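Local coordinates for protein WYL1 (Ruminococcus sp., PDB 6OAW) that probably acts as a WYL-domain accessory protein that modulates the effector of a type VI-D CRISPR-Cas system, at residues B[60-65]-B[167-172]; B[89-94]-B[151-156]. All coordinates share one frame; numbering follows the deposited sequence.

In the fold
Following strand 23-28 and helix 30-44, helix 55-71 supplies 60-65 of contact 1, and the turn leading into helix 92-96 then supplies 89-94 of contact 2. Helix 151-156 closes the inner loop after 56 intervening residues, and helix 161-172 then closes the outer one at 167-172. Contact 2 therefore nests within contact 1, with no crossing. Their centres are 14 Å apart and they touch directly: the rings of F63 and F90 meet edge-to-face, and A89 packs its CB against A167 and V168. Together they tie helices 55-71, 92-96, 151-156 and 161-172 together through two largely buried contacts, ahead of the antiparallel sheet begun by strand 205-211.

Contact 1 of 2, residues B[60-65]-B[167-172]; sequences TSIFDS and AVYEDY
I62 and Y172 carry this contact, I62 laying both of its branches against the tyrosine ring. Its CB lies 4.2 Å from Y169 CE1. From there the chain forks. The CG2 branch, anti to the backbone N, reaches Y172 CD1 at 3.6 Å and lies at the edge of the Y169 ring, near its plane. The other branch, with CG1 beside the backbone N (chi1 -67°), passes Y172 CE1 at 4.0 Å and delivers I62 CD1 over the face of the Y172 ring, 3.6 Å from its centroid and 10° off the normal, a CH-pi contact. The backbones behind these groups are near-perpendicular: the segments of helices 55-71 and 161-172 cross at 92°, with axes 10.7 Å apart, an orthogonal helix pair joined by apolar groups. A leucine in place of Y172 would probably leave I62 CD1 without its aromatic face and D39, which accepts the tyrosine hydroxyl's hydrogen bond, without that mate. On the neighbouring turn, Y169 extends its ring back to helix 55-71, where OH donates to the carbonyl of L59 and packs 3.6 Å from F63 CB. V168 CG1 lies over one face of the Y169 ring, toward its rim, and approaches the F63 ring obliquely, 4.4 Å from F63 CD2. L141 and L145 of helix 139-145 also touch F63.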
ATOM      1  N   THR B  60     -10.866  -7.593 -18.880  1.00 51.32           N
ATOM      2  CA  THR B  60     -11.057  -6.762 -20.088  1.00 52.04           C
ATOM      3  C   THR B  60     -11.374  -5.315 -19.686  1.00 52.80           C
ATOM      4  O   THR B  60     -10.804  -4.403 -20.323  1.00 53.21           O
ATOM      5  CB  THR B  60     -12.061  -7.415 -21.033  1.00 53.68           C
ATOM      6  OG1 THR B  60     -11.436  -8.639 -21.428  1.00 52.92           O
ATOM      7  CG2 THR B  60     -12.371  -6.547 -22.229  1.00 55.04           C
ATOM      8  N   SER B  61     -12.238  -5.097 -18.696  1.00 52.86           N
ATOM      9  CA  SER B  61     -12.563  -3.753 -18.154  1.00 53.47           C
ATOM     10  C   SER B  61     -11.281  -3.086 -17.664  1.00 51.93           C
ATOM     11  O   SER B  61     -11.098  -1.887 -17.915  1.00 56.56           O
ATOM     12  CB  SER B  61     -13.553  -3.829 -17.027  1.00 53.31           C
ATOM     13  OG  SER B  61     -14.795  -4.285 -17.498  1.00 55.26           O
ATOM     14  N   ILE B  62     -10.457  -3.820 -16.923  1.00 50.78           N
ATOM     15  CA  ILE B  62      -9.196  -3.272 -16.354  1.00 48.21           C
ATOM     16  C   ILE B  62      -8.319  -2.839 -17.531  1.00 49.74           C
ATOM     17  O   ILE B  62      -7.879  -1.675 -17.544  1.00 49.84           O
ATOM     18  CB  ILE B  62      -8.484  -4.296 -15.465  1.00 47.40           C
ATOM     19  CG1 ILE B  62      -9.298  -4.600 -14.207  1.00 47.21           C
ATOM     20  CG2 ILE B  62      -7.077  -3.814 -15.119  1.00 46.92           C
ATOM     21  CD1 ILE B  62      -8.745  -5.737 -13.389  1.00 46.59           C
ATOM     22  N   PHE B  63      -8.099  -3.753 -18.481  1.00 48.61           N
ATOM     23  CA  PHE B  63      -7.297  -3.493 -19.689  1.00 48.04           C
ATOM     24  C   PHE B  63      -7.863  -2.268 -20.406  1.00 49.20           C
ATOM     25  O   PHE B  63      -7.057  -1.389 -20.682  1.00 49.32           O
ATOM     26  CB  PHE B  63      -7.213  -4.709 -20.605  1.00 49.69           C
ATOM     27  CG  PHE B  63      -6.299  -4.460 -21.767  1.00 49.50           C
ATOM     28  CD1 PHE B  63      -6.763  -3.781 -22.881  1.00 51.20           C
ATOM     29  CD2 PHE B  63      -4.967  -4.818 -21.696  1.00 48.58           C
ATOM     30  CE1 PHE B  63      -5.897  -3.465 -23.908  1.00 53.04           C
ATOM     31  CE2 PHE B  63      -4.105  -4.525 -22.741  1.00 50.54           C
ATOM     32  CZ  PHE B  63      -4.576  -3.856 -23.845  1.00 51.64           C
ATOM     33  N   ASP B  64      -9.172  -2.181 -20.644  1.00 50.77           N
ATOM     34  CA  ASP B  64      -9.797  -1.122 -21.476  1.00 51.91           C
ATOM     35  C   ASP B  64      -9.582   0.235 -20.801  1.00 52.03           C
ATOM     36  O   ASP B  64      -9.162   1.217 -21.490  1.00 50.31           O
ATOM     37  CB  ASP B  64     -11.288  -1.369 -21.726  1.00 55.05           C
ATOM     38  CG  ASP B  64     -11.559  -2.469 -22.743  1.00 57.45           C
ATOM     39  OD1 ASP B  64     -10.601  -2.894 -23.411  1.00 58.00           O
ATOM     40  OD2 ASP B  64     -12.714  -2.901 -22.845  1.00 60.47           O
ATOM     41  N   SER B  65      -9.833   0.300 -19.499  1.00 49.28           N
ATOM     42  CA  SER B  65      -9.656   1.545 -18.726  1.00 47.93           C
ATOM     43  C   SER B  65      -8.198   2.000 -18.755  1.00 44.83           C
ATOM     44  O   SER B  65      -7.959   3.187 -19.056  1.00 45.74           O
ATOM     45  CB  SER B  65     -10.169   1.340 -17.341  1.00 47.85           C
ATOM     46  OG  SER B  65     -11.564   1.156 -17.422  1.00 49.93           O
ATOM     47  N   ALA B 167       2.173  -8.162 -17.151  1.00 49.23           N
ATOM     48  CA  ALA B 167       2.666  -6.860 -16.652  1.00 46.72           C
ATOM     49  C   ALA B 167       1.468  -5.971 -16.307  1.00 44.34           C
ATOM     50  O   ALA B 167       1.490  -5.332 -15.269  1.00 40.83           O
ATOM     51  CB  ALA B 167       3.565  -6.231 -17.673  1.00 45.73           C
ATOM     52  N   VAL B 168       0.454  -5.935 -17.161  1.00 44.24           N
ATOM     53  CA  VAL B 168      -0.754  -5.107 -16.905  1.00 43.89           C
ATOM     54  C   VAL B 168      -1.382  -5.526 -15.561  1.00 43.45           C
ATOM     55  O   VAL B 168      -1.672  -4.627 -14.756  1.00 43.84           O
ATOM     56  CB  VAL B 168      -1.753  -5.200 -18.068  1.00 44.25           C
ATOM     57  CG1 VAL B 168      -3.132  -4.687 -17.675  1.00 45.08           C
ATOM     58  CG2 VAL B 168      -1.250  -4.453 -19.276  1.00 44.34           C
ATOM     59  N   TYR B 169      -1.580  -6.827 -15.321  1.00 45.29           N
ATOM     60  CA  TYR B 169      -2.403  -7.318 -14.177  1.00 45.56           C
ATOM     61  C   TYR B 169      -1.553  -7.319 -12.908  1.00 45.35           C
ATOM     62  O   TYR B 169      -2.120  -7.014 -11.860  1.00 44.75           O
ATOM     63  CB  TYR B 169      -3.088  -8.650 -14.514  1.00 46.00           C
ATOM     64  CG  TYR B 169      -4.058  -8.494 -15.655  1.00 46.24           C
ATOM     65  CD1 TYR B 169      -5.071  -7.550 -15.602  1.00 46.31           C
ATOM     66  CD2 TYR B 169      -3.881  -9.182 -16.838  1.00 47.86           C
ATOM     67  CE1 TYR B 169      -5.924  -7.331 -16.673  1.00 47.63           C
ATOM     68  CE2 TYR B 169      -4.713  -8.970 -17.925  1.00 50.34           C
ATOM     69  CZ  TYR B 169      -5.742  -8.044 -17.847  1.00 50.25           C
ATOM     70  OH  TYR B 169      -6.559  -7.877 -18.933  1.00 51.36           O
ATOM     71  N   GLU B 170      -0.249  -7.603 -13.006  1.00 45.85           N
ATOM     72  CA  GLU B 170       0.675  -7.483 -11.845  1.00 44.75           C
ATOM     73  C   GLU B 170       0.721  -6.013 -11.418  1.00 42.64           C
ATOM     74  O   GLU B 170       0.700  -5.750 -10.196  1.00 42.82           O
ATOM     75  CB  GLU B 170       2.096  -7.967 -12.127  1.00 44.64           C
ATOM     76  CG  GLU B 170       2.198  -9.434 -12.447  1.00 47.92           C
ATOM     77  CD  GLU B 170       2.166 -10.424 -11.299  1.00 49.35           C
ATOM     78  OE1 GLU B 170       2.001 -10.012 -10.120  1.00 48.30           O
ATOM     79  OE2 GLU B 170       2.287 -11.641 -11.587  1.00 49.89           O
ATOM     80  N   ASP B 171       0.762  -5.078 -12.358  1.00 41.90           N
ATOM     81  CA  ASP B 171       0.784  -3.632 -12.000  1.00 42.37           C
ATOM     82  C   ASP B 171      -0.571  -3.220 -11.398  1.00 41.45           C
ATOM     83  O   ASP B 171      -0.579  -2.511 -10.392  1.00 40.32           O
ATOM     84  CB  ASP B 171       1.088  -2.729 -13.186  1.00 42.38           C
ATOM     85  CG  ASP B 171       2.552  -2.590 -13.507  1.00 44.99           C
ATOM     86  OD1 ASP B 171       3.367  -3.227 -12.812  1.00 48.31           O
ATOM     87  OD2 ASP B 171       2.839  -1.885 -14.485  1.00 45.53           O
ATOM     88  N   TYR B 172      -1.676  -3.646 -12.003  1.00 40.81           N
ATOM     89  CA  TYR B 172      -3.033  -3.411 -11.457  1.00 41.27           C
ATOM     90  C   TYR B 172      -3.034  -3.760  -9.963  1.00 40.56           C
ATOM     91  O   TYR B 172      -3.348  -2.897  -9.131  1.00 40.21           O
ATOM     92  CB  TYR B 172      -4.080  -4.228 -12.211  1.00 41.55           C
ATOM     93  CG  TYR B 172      -5.428  -4.145 -11.555  1.00 41.94           C
ATOM     94  CD1 TYR B 172      -6.240  -3.035 -11.715  1.00 41.32           C
ATOM     95  CD2 TYR B 172      -5.845  -5.156 -10.700  1.00 42.10           C
ATOM     96  CE1 TYR B 172      -7.472  -2.956 -11.092  1.00 42.04           C
ATOM     97  CE2 TYR B 172      -7.070  -5.100 -10.076  1.00 42.72           C
ATOM     98  CZ  TYR B 172      -7.884  -3.996 -10.268  1.00 43.63           C
ATOM     99  OH  TYR B 172      -9.089  -4.002  -9.628  1.00 43.41           O
TER

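Contact 2 of 2, residues B[89-94]-B[151-156]; sequences AFVEWQ and YYENKV
E153 OE2 is gripped by two consecutive backbone amides, V91 N at 2.7 Å and E92 N at 3.1 Å, with both N-H...O angles near 165°. The two donors come from the same face of the carboxylate: V91 N on the anti side and tilted from the plane, E92 N from above it, 41° out. A bend at chi2 of E153 (83°) turns the acid back toward these amides. The V91 side chain packs against helix 151-156: CG1 lies 3.7 Å from Y152 CB, and CG2 lies 3.9 Å from V156 CG2, while L118 of helix 104-122 touches both valines. E92 OE1 approaches the Y152 ring at its edge, 4.0 Å from Y152 CE2, the carboxylate standing steeply to the ring. E153 OE2 also lies at the edge of the F90 ring, 4.0 Å from F90 CD1. The turn itself is tied by Q94 NE2, which donates to F90 O at 2.8 Å. Because V91 and E92 stand where helix 92-96 begins, the arrangement is that of an acid from a distant helix meeting backbone N-H groups at a helix N terminus, where the helix dipole would probably stabilise its negative charge.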
ATOM      1  N   ALA B  89       2.811  -0.537 -16.939  1.00 43.41           N
ATOM      2  CA  ALA B  89       2.803  -1.562 -18.012  1.00 44.11           C
ATOM      3  C   ALA B  89       2.448  -0.941 -19.365  1.00 42.95           C
ATOM      4  O   ALA B  89       2.857  -1.525 -20.395  1.00 41.62           O
ATOM      5  CB  ALA B  89       1.854  -2.685 -17.699  1.00 45.48           C
ATOM      6  N   PHE B  90       1.684   0.151 -19.367  1.00 41.38           N
ATOM      7  CA  PHE B  90       1.381   0.929 -20.593  1.00 43.30           C
ATOM      8  C   PHE B  90       2.506   1.957 -20.805  1.00 42.94           C
ATOM      9  O   PHE B  90       2.996   2.547 -19.841  1.00 40.59           O
ATOM     10  CB  PHE B  90      -0.025   1.530 -20.535  1.00 43.51           C
ATOM     11  CG  PHE B  90      -1.094   0.490 -20.754  1.00 46.12           C
ATOM     12  CD1 PHE B  90      -1.435   0.063 -22.038  1.00 47.10           C
ATOM     13  CD2 PHE B  90      -1.704  -0.135 -19.668  1.00 44.84           C
ATOM     14  CE1 PHE B  90      -2.411  -0.908 -22.228  1.00 48.09           C
ATOM     15  CE2 PHE B  90      -2.670  -1.106 -19.864  1.00 45.61           C
ATOM     16  CZ  PHE B  90      -3.030  -1.483 -21.134  1.00 46.57           C
ATOM     17  N   VAL B  91       2.888   2.146 -22.060  1.00 44.07           N
ATOM     18  CA  VAL B  91       4.194   2.761 -22.434  1.00 44.62           C
ATOM     19  C   VAL B  91       3.940   4.050 -23.223  1.00 45.28           C
ATOM     20  O   VAL B  91       4.688   4.988 -23.004  1.00 45.34           O
ATOM     21  CB  VAL B  91       5.110   1.785 -23.200  1.00 45.30           C
ATOM     22  CG1 VAL B  91       6.515   2.339 -23.312  1.00 45.18           C
ATOM     23  CG2 VAL B  91       5.170   0.404 -22.560  1.00 45.27           C
ATOM     24  N   GLU B  92       2.919   4.110 -24.079  1.00 46.00           N
ATOM     25  CA  GLU B  92       2.563   5.329 -24.851  1.00 47.87           C
ATOM     26  C   GLU B  92       2.628   6.591 -23.962  1.00 46.05           C
ATOM     27  O   GLU B  92       3.312   7.544 -24.336  1.00 44.68           O
ATOM     28  CB  GLU B  92       1.187   5.161 -25.478  1.00 52.00           C
ATOM     29  CG  GLU B  92       0.697   6.399 -26.213  1.00 55.76           C
ATOM     30  CD  GLU B  92       0.905   6.377 -27.693  1.00 60.48           C
ATOM     31  OE1 GLU B  92       1.871   7.043 -28.164  1.00 64.15           O
ATOM     32  OE2 GLU B  92       0.095   5.699 -28.369  1.00 66.38           O
ATOM     33  N   TRP B  93       1.951   6.605 -22.818  1.00 44.49           N
ATOM     34  CA  TRP B  93       1.920   7.812 -21.961  1.00 42.80           C
ATOM     35  C   TRP B  93       3.343   8.148 -21.518  1.00 42.51           C
ATOM     36  O   TRP B  93       3.618   9.350 -21.319  1.00 39.73           O
ATOM     37  CB  TRP B  93       0.962   7.684 -20.772  1.00 41.04           C
ATOM     38  CG  TRP B  93       1.409   6.760 -19.687  1.00 41.07           C
ATOM     39  CD1 TRP B  93       1.095   5.435 -19.571  1.00 42.20           C
ATOM     40  CD2 TRP B  93       2.146   7.102 -18.498  1.00 41.57           C
ATOM     41  NE1 TRP B  93       1.644   4.920 -18.430  1.00 42.37           N
ATOM     42  CE2 TRP B  93       2.281   5.919 -17.744  1.00 41.02           C
ATOM     43  CE3 TRP B  93       2.691   8.290 -17.983  1.00 41.78           C
ATOM     44  CZ2 TRP B  93       2.955   5.891 -16.522  1.00 42.08           C
ATOM     45  CZ3 TRP B  93       3.375   8.263 -16.783  1.00 41.57           C
ATOM     46  CH2 TRP B  93       3.508   7.074 -16.062  1.00 41.52           C
ATOM     47  N   GLN B  94       4.182   7.135 -21.295  1.00 42.87           N
ATOM     48  CA  GLN B  94       5.532   7.347 -20.720  1.00 43.18           C
ATOM     49  C   GLN B  94       6.417   7.960 -21.800  1.00 45.02           C
ATOM     50  O   GLN B  94       7.251   8.773 -21.445  1.00 45.70           O
ATOM     51  CB  GLN B  94       6.142   6.072 -20.147  1.00 43.16           C
ATOM     52  CG  GLN B  94       5.297   5.497 -19.040  1.00 42.51           C
ATOM     53  CD  GLN B  94       5.955   4.330 -18.374  1.00 43.70           C
ATOM     54  OE1 GLN B  94       7.005   4.482 -17.758  1.00 45.46           O
ATOM     55  NE2 GLN B  94       5.294   3.179 -18.436  1.00 42.46           N
ATOM     56  N   TYR B 151       2.265   0.591 -30.334  1.00 56.67           N
ATOM     57  CA  TYR B 151       3.617   0.629 -30.945  1.00 58.84           C
ATOM     58  C   TYR B 151       4.687   0.322 -29.882  1.00 56.52           C
ATOM     59  O   TYR B 151       5.487  -0.593 -30.071  1.00 55.53           O
ATOM     60  CB  TYR B 151       3.824   1.982 -31.637  1.00 61.62           C
ATOM     61  CG  TYR B 151       5.140   2.145 -32.357  1.00 63.11           C
ATOM     62  CD1 TYR B 151       5.451   1.408 -33.491  1.00 65.67           C
ATOM     63  CD2 TYR B 151       6.077   3.057 -31.893  1.00 63.04           C
ATOM     64  CE1 TYR B 151       6.675   1.556 -34.124  1.00 67.16           C
ATOM     65  CE2 TYR B 151       7.300   3.221 -32.511  1.00 64.32           C
ATOM     66  CZ  TYR B 151       7.598   2.469 -33.632  1.00 66.72           C
ATOM     67  OH  TYR B 151       8.820   2.637 -34.213  1.00 70.55           O
ATOM     68  N   TYR B 152       4.710   1.077 -28.784  1.00 54.30           N
ATOM     69  CA  TYR B 152       5.803   1.025 -27.780  1.00 52.44           C
ATOM     70  C   TYR B 152       5.663  -0.225 -26.907  1.00 51.77           C
ATOM     71  O   TYR B 152       6.690  -0.750 -26.457  1.00 49.58           O
ATOM     72  CB  TYR B 152       5.842   2.317 -26.967  1.00 50.52           C
ATOM     73  CG  TYR B 152       6.188   3.519 -27.803  1.00 50.69           C
ATOM     74  CD1 TYR B 152       7.471   3.709 -28.290  1.00 52.35           C
ATOM     75  CD2 TYR B 152       5.221   4.447 -28.141  1.00 51.55           C
ATOM     76  CE1 TYR B 152       7.791   4.812 -29.078  1.00 52.45           C
ATOM     77  CE2 TYR B 152       5.513   5.534 -28.946  1.00 51.78           C
ATOM     78  CZ  TYR B 152       6.801   5.726 -29.413  1.00 52.95           C
ATOM     79  OH  TYR B 152       7.041   6.837 -30.179  1.00 54.41           O
ATOM     80  N   GLU B 153       4.436  -0.688 -26.660  1.00 51.64           N
ATOM     81  CA  GLU B 153       4.188  -1.921 -25.874  1.00 52.24           C
ATOM     82  C   GLU B 153       4.767  -3.118 -26.645  1.00 52.73           C
ATOM     83  O   GLU B 153       5.451  -3.956 -26.035  1.00 53.14           O
ATOM     84  CB  GLU B 153       2.691  -2.050 -25.571  1.00 53.14           C
ATOM     85  CG  GLU B 153       2.198  -1.023 -24.561  1.00 51.26           C
ATOM     86  CD  GLU B 153       1.843   0.357 -25.107  1.00 52.05           C
ATOM     87  OE1 GLU B 153       1.803   0.499 -26.348  1.00 53.71           O
ATOM     88  OE2 GLU B 153       1.579   1.298 -24.286  1.00 49.85           O
ATOM     89  N   ASN B 154       4.555  -3.164 -27.952  1.00 54.64           N
ATOM     90  CA  ASN B 154       5.081  -4.241 -28.844  1.00 58.43           C
ATOM     91  C   ASN B 154       6.613  -4.332 -28.713  1.00 59.49           C
ATOM     92  O   ASN B 154       7.145  -5.464 -28.699  1.00 58.89           O
ATOM     93  CB  ASN B 154       4.613  -4.040 -30.288  1.00 58.62           C
ATOM     94  CG  ASN B 154       3.226  -4.598 -30.515  1.00 59.05           C
ATOM     95  OD1 ASN B 154       3.036  -5.801 -30.438  1.00 60.05           O
ATOM     96  ND2 ASN B 154       2.254  -3.739 -30.774  1.00 57.58           N
ATOM     97  N   LYS B 155       7.288  -3.190 -28.579  1.00 58.36           N
ATOM     98  CA  LYS B 155       8.765  -3.117 -28.462  1.00 60.05           C
ATOM     99  C   LYS B 155       9.196  -3.521 -27.053  1.00 56.59           C
ATOM    100  O   LYS B 155      10.103  -4.355 -26.929  1.00 56.51           O
ATOM    101  CB  LYS B 155       9.269  -1.708 -28.794  1.00 62.13           C
ATOM    102  CG  LYS B 155       9.336  -1.353 -30.281  1.00 64.74           C
ATOM    103  CD  LYS B 155       9.873   0.061 -30.479  1.00 66.15           C
ATOM    104  CE  LYS B 155       9.732   0.580 -31.894  1.00 69.35           C
ATOM    105  NZ  LYS B 155      11.052   0.730 -32.541  1.00 71.55           N
ATOM    106  N   VAL B 156       8.551  -2.975 -26.022  1.00 54.36           N
ATOM    107  CA  VAL B 156       8.902  -3.266 -24.596  1.00 51.73           C
ATOM    108  C   VAL B 156       8.718  -4.759 -24.303  1.00 51.31           C
ATOM    109  O   VAL B 156       9.582  -5.322 -23.590  1.00 49.98           O
ATOM    110  CB  VAL B 156       8.101  -2.392 -23.621  1.00 49.54           C
ATOM    111  CG1 VAL B 156       8.183  -2.929 -22.194  1.00 48.69           C
ATOM    112  CG2 VAL B 156       8.605  -0.939 -23.668  1.00 48.61           C
TER